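Local coordinates for protein aminofutalosine deaminase (Helicobacter pylori, PDB 7LKK) that deaminates aminofutalosine in the menaquinone pathway, using a metal-dependent amidohydrolase site that here holds iron and the inhibitor methylthio-coformycin, at residues E158-L169 against A192-M203. Residues are numbered along the deposited sequence; the frame is centred on the assembly and turned at random.
Sequences EFLGSSYSLEKL and AVHAPYSVQKDM. With MCF ((8R)-3-(5-S-methyl-5-thio-beta-D-ribofuranosyl)-3,6,7,8-tetrahydroimidazo[4,5-d][1,3]diazepin-8-ol), chain J.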
loop_
_atom_site.group_PDB
_atom_site.type_symbol
_atom_site.label_atom_id
_atom_site.label_comp_id
_atom_site.label_asym_id
_atom_site.label_seq_id
_atom_site.Cartn_x
_atom_site.Cartn_y
_atom_site.Cartn_z
ATOM N N GLU A 158 28.522 -2.645 7.070
ATOM C CA GLU A 158 27.902 -3.824 7.657
ATOM C C GLU A 158 28.823 -5.028 7.524
ATOM O O GLU A 158 29.289 -5.343 6.423
ATOM C CB GLU A 158 26.561 -4.115 6.987
ATOM C CG GLU A 158 25.914 -5.406 7.434
ATOM C CD GLU A 158 24.607 -5.666 6.717
ATOM O OE1 GLU A 158 24.646 -5.972 5.508
ATOM O OE2 GLU A 158 23.542 -5.557 7.361
ATOM N N PHE A 159 29.064 -5.707 8.640
ATOM C CA PHE A 159 29.955 -6.856 8.667
ATOM C C PHE A 159 29.169 -8.145 8.469
ATOM O O PHE A 159 28.114 -8.341 9.080
ATOM C CB PHE A 159 30.731 -6.907 9.984
ATOM C CG PHE A 159 31.675 -8.064 10.076
ATOM C CD1 PHE A 159 32.928 -7.994 9.496
ATOM C CD2 PHE A 159 31.305 -9.228 10.727
ATOM C CE1 PHE A 159 33.800 -9.059 9.568
ATOM C CE2 PHE A 159 32.171 -10.299 10.801
ATOM C CZ PHE A 159 33.419 -10.212 10.221
ATOM N N LEU A 160 29.692 -9.019 7.612
ATOM C CA LEU A 160 29.164 -10.358 7.391
ATOM C C LEU A 160 30.269 -11.371 7.656
ATOM O O LEU A 160 31.410 -11.171 7.233
ATOM C CB LEU A 160 28.646 -10.531 5.952
ATOM C CG LEU A 160 27.267 -10.015 5.526
ATOM C CD1 LEU A 160 26.175 -10.894 6.112
ATOM C CD2 LEU A 160 27.044 -8.556 5.886
ATOM N N GLY A 161 29.936 -12.455 8.354
ATOM C CA GLY A 161 30.923 -13.495 8.595
ATOM C C GLY A 161 30.598 -14.441 9.732
ATOM O O GLY A 161 30.644 -14.052 10.903
ATOM N N SER A 162 30.285 -15.694 9.404
ATOM C CA SER A 162 29.882 -16.685 10.395
ATOM C C SER A 162 31.029 -17.575 10.858
ATOM O O SER A 162 30.808 -18.462 11.686
ATOM C CB SER A 162 28.751 -17.552 9.835
ATOM O OG SER A 162 28.945 -17.804 8.455
ATOM N N SER A 163 32.239 -17.362 10.352
ATOM C CA SER A 163 33.410 -18.123 10.769
ATOM C C SER A 163 34.535 -17.151 11.085
ATOM O O SER A 163 34.887 -16.314 10.247
ATOM C CB SER A 163 33.839 -19.121 9.688
ATOM O OG SER A 163 34.512 -18.469 8.626
ATOM N N TYR A 164 35.089 -17.261 12.291
ATOM C CA TYR A 164 36.068 -16.288 12.761
ATOM C C TYR A 164 37.323 -16.303 11.896
ATOM O O TYR A 164 37.874 -17.363 11.589
ATOM C CB TYR A 164 36.435 -16.567 14.218
ATOM C CG TYR A 164 37.374 -15.538 14.807
ATOM C CD1 TYR A 164 38.752 -15.694 14.723
ATOM C CD2 TYR A 164 36.882 -14.405 15.438
ATOM C CE1 TYR A 164 39.611 -14.752 15.253
ATOM C CE2 TYR A 164 37.734 -13.458 15.973
ATOM C CZ TYR A 164 39.097 -13.637 15.878
ATOM O OH TYR A 164 39.950 -12.697 16.408
ATOM N N SER A 165 37.776 -15.111 11.511
ATOM C CA SER A 165 39.007 -14.952 10.745
ATOM C C SER A 165 39.620 -13.609 11.106
ATOM O O SER A 165 39.009 -12.566 10.857
ATOM C CB SER A 165 38.737 -15.040 9.240
ATOM O OG SER A 165 39.759 -14.397 8.499
ATOM N N LEU A 166 40.819 -13.634 11.695
ATOM C CA LEU A 166 41.505 -12.387 12.017
ATOM C C LEU A 166 41.845 -11.594 10.762
ATOM O O LEU A 166 41.856 -10.359 10.792
ATOM C CB LEU A 166 42.771 -12.672 12.827
ATOM C CG LEU A 166 43.517 -11.461 13.395
ATOM C CD1 LEU A 166 42.584 -10.570 14.204
ATOM C CD2 LEU A 166 44.705 -11.905 14.236
ATOM N N GLU A 167 42.127 -12.283 9.653
ATOM C CA GLU A 167 42.375 -11.585 8.397
ATOM C C GLU A 167 41.128 -10.842 7.932
ATOM O O GLU A 167 41.214 -9.704 7.456
ATOM C CB GLU A 167 42.850 -12.568 7.328
ATOM C CG GLU A 167 44.318 -12.957 7.455
ATOM C CD GLU A 167 44.905 -13.466 6.151
ATOM O OE1 GLU A 167 44.161 -14.093 5.369
ATOM O OE2 GLU A 167 46.110 -13.238 5.909
ATOM N N LYS A 168 39.958 -11.473 8.061
ATOM C CA LYS A 168 38.722 -10.818 7.649
ATOM C C LYS A 168 38.413 -9.625 8.545
ATOM O O LYS A 168 37.876 -8.614 8.080
ATOM C CB LYS A 168 37.566 -11.820 7.665
ATOM C CG LYS A 168 37.591 -12.833 6.527
ATOM C CD LYS A 168 37.792 -12.160 5.177
ATOM C CE LYS A 168 39.091 -12.609 4.520
ATOM N NZ LYS A 168 39.076 -12.394 3.047
ATOM N N LEU A 169 38.739 -9.730 9.836
ATOM C CA LEU A 169 38.587 -8.597 10.743
ATOM C C LEU A 169 39.473 -7.435 10.315
ATOM O O LEU A 169 39.034 -6.280 10.276
ATOM C CB LEU A 169 38.919 -9.016 12.173
ATOM C CG LEU A 169 37.818 -9.684 12.995
ATOM C CD1 LEU A 169 38.343 -10.055 14.373
ATOM C CD2 LEU A 169 36.603 -8.772 13.104
ATOM N N ALA A 192 27.798 -1.838 11.345
ATOM C CA ALA A 192 26.635 -2.702 11.469
ATOM C C ALA A 192 27.060 -4.155 11.603
ATOM O O ALA A 192 28.005 -4.602 10.946
ATOM C CB ALA A 192 25.693 -2.546 10.268
ATOM N N VAL A 193 26.356 -4.877 12.469
ATOM C CA VAL A 193 26.413 -6.331 12.538
ATOM C C VAL A 193 25.187 -6.854 11.808
ATOM O O VAL A 193 24.061 -6.451 12.118
ATOM C CB VAL A 193 26.435 -6.818 13.996
ATOM C CG1 VAL A 193 26.460 -8.339 14.051
ATOM C CG2 VAL A 193 27.621 -6.218 14.748
ATOM N N HIS A 194 25.394 -7.732 10.823
ATOM C CA HIS A 194 24.291 -8.085 9.933
ATOM C C HIS A 194 23.129 -8.708 10.699
ATOM O O HIS A 194 22.021 -8.162 10.720
ATOM C CB HIS A 194 24.754 -9.027 8.826
ATOM C CG HIS A 194 23.638 -9.458 7.926
ATOM N ND1 HIS A 194 23.048 -10.700 8.013
ATOM C CD2 HIS A 194 22.972 -8.792 6.954
ATOM C CE1 HIS A 194 22.081 -10.789 7.119
ATOM N NE2 HIS A 194 22.014 -9.645 6.462
ATOM N N ALA A 195 23.356 -9.853 11.329
ATOM C CA ALA A 195 22.264 -10.614 11.926
ATOM C C ALA A 195 22.858 -11.663 12.861
ATOM O O ALA A 195 24.045 -11.985 12.764
ATOM C CB ALA A 195 21.397 -11.282 10.847
ATOM N N PRO A 196 22.044 -12.197 13.781
ATOM C CA PRO A 196 22.540 -13.278 14.650
ATOM C C PRO A 196 22.946 -14.537 13.903
ATOM O O PRO A 196 23.833 -15.259 14.375
ATOM C CB PRO A 196 21.352 -13.541 15.587
ATOM C CG PRO A 196 20.581 -12.264 15.590
ATOM C CD PRO A 196 20.726 -11.701 14.210
ATOM N N TYR A 197 22.329 -14.835 12.758
ATOM C CA TYR A 197 22.633 -16.063 12.033
ATOM C C TYR A 197 23.829 -15.931 11.100
ATOM O O TYR A 197 24.302 -16.949 10.580
ATOM C CB TYR A 197 21.413 -16.523 11.218
ATOM C CG TYR A 197 20.856 -15.472 10.282
ATOM C CD1 TYR A 197 21.478 -15.186 9.072
ATOM C CD2 TYR A 197 19.704 -14.766 10.609
ATOM C CE1 TYR A 197 20.972 -14.223 8.218
ATOM C CE2 TYR A 197 19.189 -13.805 9.760
ATOM C CZ TYR A 197 19.827 -13.537 8.568
ATOM O OH TYR A 197 19.321 -12.579 7.722
ATOM N N SER A 198 24.327 -14.717 10.873
ATOM C CA SER A 198 25.347 -14.485 9.863
ATOM C C SER A 198 26.667 -13.955 10.405
ATOM O O SER A 198 27.627 -13.858 9.633
ATOM C CB SER A 198 24.828 -13.507 8.797
ATOM O OG SER A 198 24.525 -12.249 9.371
ATOM N N VAL A 199 26.751 -13.603 11.688
ATOM C CA VAL A 199 27.967 -13.035 12.261
ATOM C C VAL A 199 28.363 -13.853 13.482
ATOM O O VAL A 199 27.595 -13.947 14.447
ATOM C CB VAL A 199 27.801 -11.553 12.640
ATOM C CG1 VAL A 199 29.072 -11.040 13.293
ATOM C CG2 VAL A 199 27.469 -10.727 11.408
ATOM N N GLN A 200 29.553 -14.450 13.434
ATOM C CA GLN A 200 30.084 -15.174 14.580
ATOM C C GLN A 200 30.283 -14.221 15.757
ATOM O O GLN A 200 30.555 -13.031 15.581
ATOM C CB GLN A 200 31.399 -15.860 14.198
ATOM C CG GLN A 200 31.921 -16.851 15.224
ATOM C CD GLN A 200 32.857 -16.202 16.218
ATOM O OE1 GLN A 200 33.466 -15.173 15.930
ATOM N NE2 GLN A 200 32.968 -16.791 17.403
ATOM N N LYS A 201 30.132 -14.759 16.970
ATOM C CA LYS A 201 30.025 -13.916 18.160
ATOM C C LYS A 201 31.268 -13.056 18.360
ATOM O O LYS A 201 31.170 -11.844 18.586
ATOM C CB LYS A 201 29.768 -14.782 19.394
ATOM C CG LYS A 201 29.572 -13.987 20.681
ATOM C CD LYS A 201 29.032 -14.868 21.795
ATOM C CE LYS A 201 28.522 -14.038 22.968
ATOM N NZ LYS A 201 29.362 -12.836 23.215
ATOM N N ASP A 202 32.453 -13.665 18.290
ATOM C CA ASP A 202 33.668 -12.900 18.547
ATOM C C ASP A 202 33.952 -11.897 17.435
ATOM O O ASP A 202 34.574 -10.858 17.684
ATOM C CB ASP A 202 34.846 -13.852 18.741
ATOM C CG ASP A 202 34.659 -14.751 19.944
ATOM O OD1 ASP A 202 34.903 -14.287 21.077
ATOM O OD2 ASP A 202 34.240 -15.912 19.757
ATOM N N MET A 203 33.487 -12.173 16.216
ATOM C CA MET A 203 33.564 -11.172 15.158
ATOM C C MET A 203 32.655 -9.987 15.463
ATOM O O MET A 203 33.041 -8.832 15.252
ATOM C CB MET A 203 33.201 -11.800 13.812
ATOM C CG MET A 203 34.020 -13.035 13.473
ATOM S SD MET A 203 35.602 -12.613 12.722
ATOM C CE MET A 203 35.270 -12.943 10.997
HETATM O O8 MCF J . 17.302 -5.953 5.821
HETATM C C8 MCF J . 16.900 -6.537 4.609
HETATM C C7 MCF J . 16.340 -7.944 4.791
HETATM N N6 MCF J . 16.983 -8.614 5.894
HETATM C C5 MCF J . 18.427 -8.633 5.970
HETATM N N4 MCF J . 19.344 -8.009 5.023
HETATM C C10 MCF J . 19.167 -7.247 3.762
HETATM C C9 MCF J . 18.015 -6.517 3.541
HETATM N N1 MCF J . 18.129 -5.939 2.354
HETATM C C2 MCF J . 19.307 -6.253 1.819
HETATM N N3 MCF J . 19.941 -7.044 2.690
HETATM C C1S MCF J . 21.299 -7.615 2.428
HETATM C C2S MCF J . 22.246 -7.565 3.649
HETATM O O2S MCF J . 22.859 -6.350 3.734
HETATM O O4S MCF J . 21.204 -8.862 2.159
HETATM C C4S MCF J . 22.624 -9.519 2.577
HETATM C C3S MCF J . 23.259 -8.653 3.313
HETATM O O3S MCF J . 24.396 -8.061 2.519
HETATM C C5S MCF J . 22.376 -10.799 3.357
HETATM S S5S MCF J . 23.746 -11.958 3.077
HETATM C C6S MCF J . 23.758 -13.198 4.403
HETATM O O HOH W 1 22.857 -4.683 9.779
HETATM O O HOH W 2 27.528 -15.360 7.247
#
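Phe159 and Ala192 join neighbouring parallel barrel strands through Phe159 N to Ala192 O (2.8 Å), His194 N donates to Phe159 O, and beyond the strand ends Gly161 takes over, its N bonding Ser198 O and its O receiving Gln200 N. Here, at the C-terminal ends of two strands of the TIM barrel, the side chains do two jobs. In the inhibitor pocket, Glu158 runs extended, its OE1 accepting from the ribosyl O2S of the inhibitor at 2.5 Å and from Asn138 ND2, while OE2 lies at the His194 ring edge. Carboxylate and imidazole planes stand 78° apart. Leu160 CD1 sits over one face of that ring in a CH-pi contact, 3.8 Å from its centroid, and a short hydrogen bond between Ser198 OG and His194 ND1 (2.5 Å) probably limits the ring's rotation; NE2 makes a weak bond to inhibitor N4. Away from the pocket, Met203, bent at chi2 (-84°) and chi3, brings CE to the Phe159 ring edge (CZ, 3.4 Å) and SD obliquely to the Tyr164 ring, where Ser165 N also donates weakly to the sulfur. Gln200 OE1 caps the following helix through Met203 N. These bonds and Leu160 probably hold Glu158 and His194 ready for the inhibitor, while Met203 links the two helix N-termini.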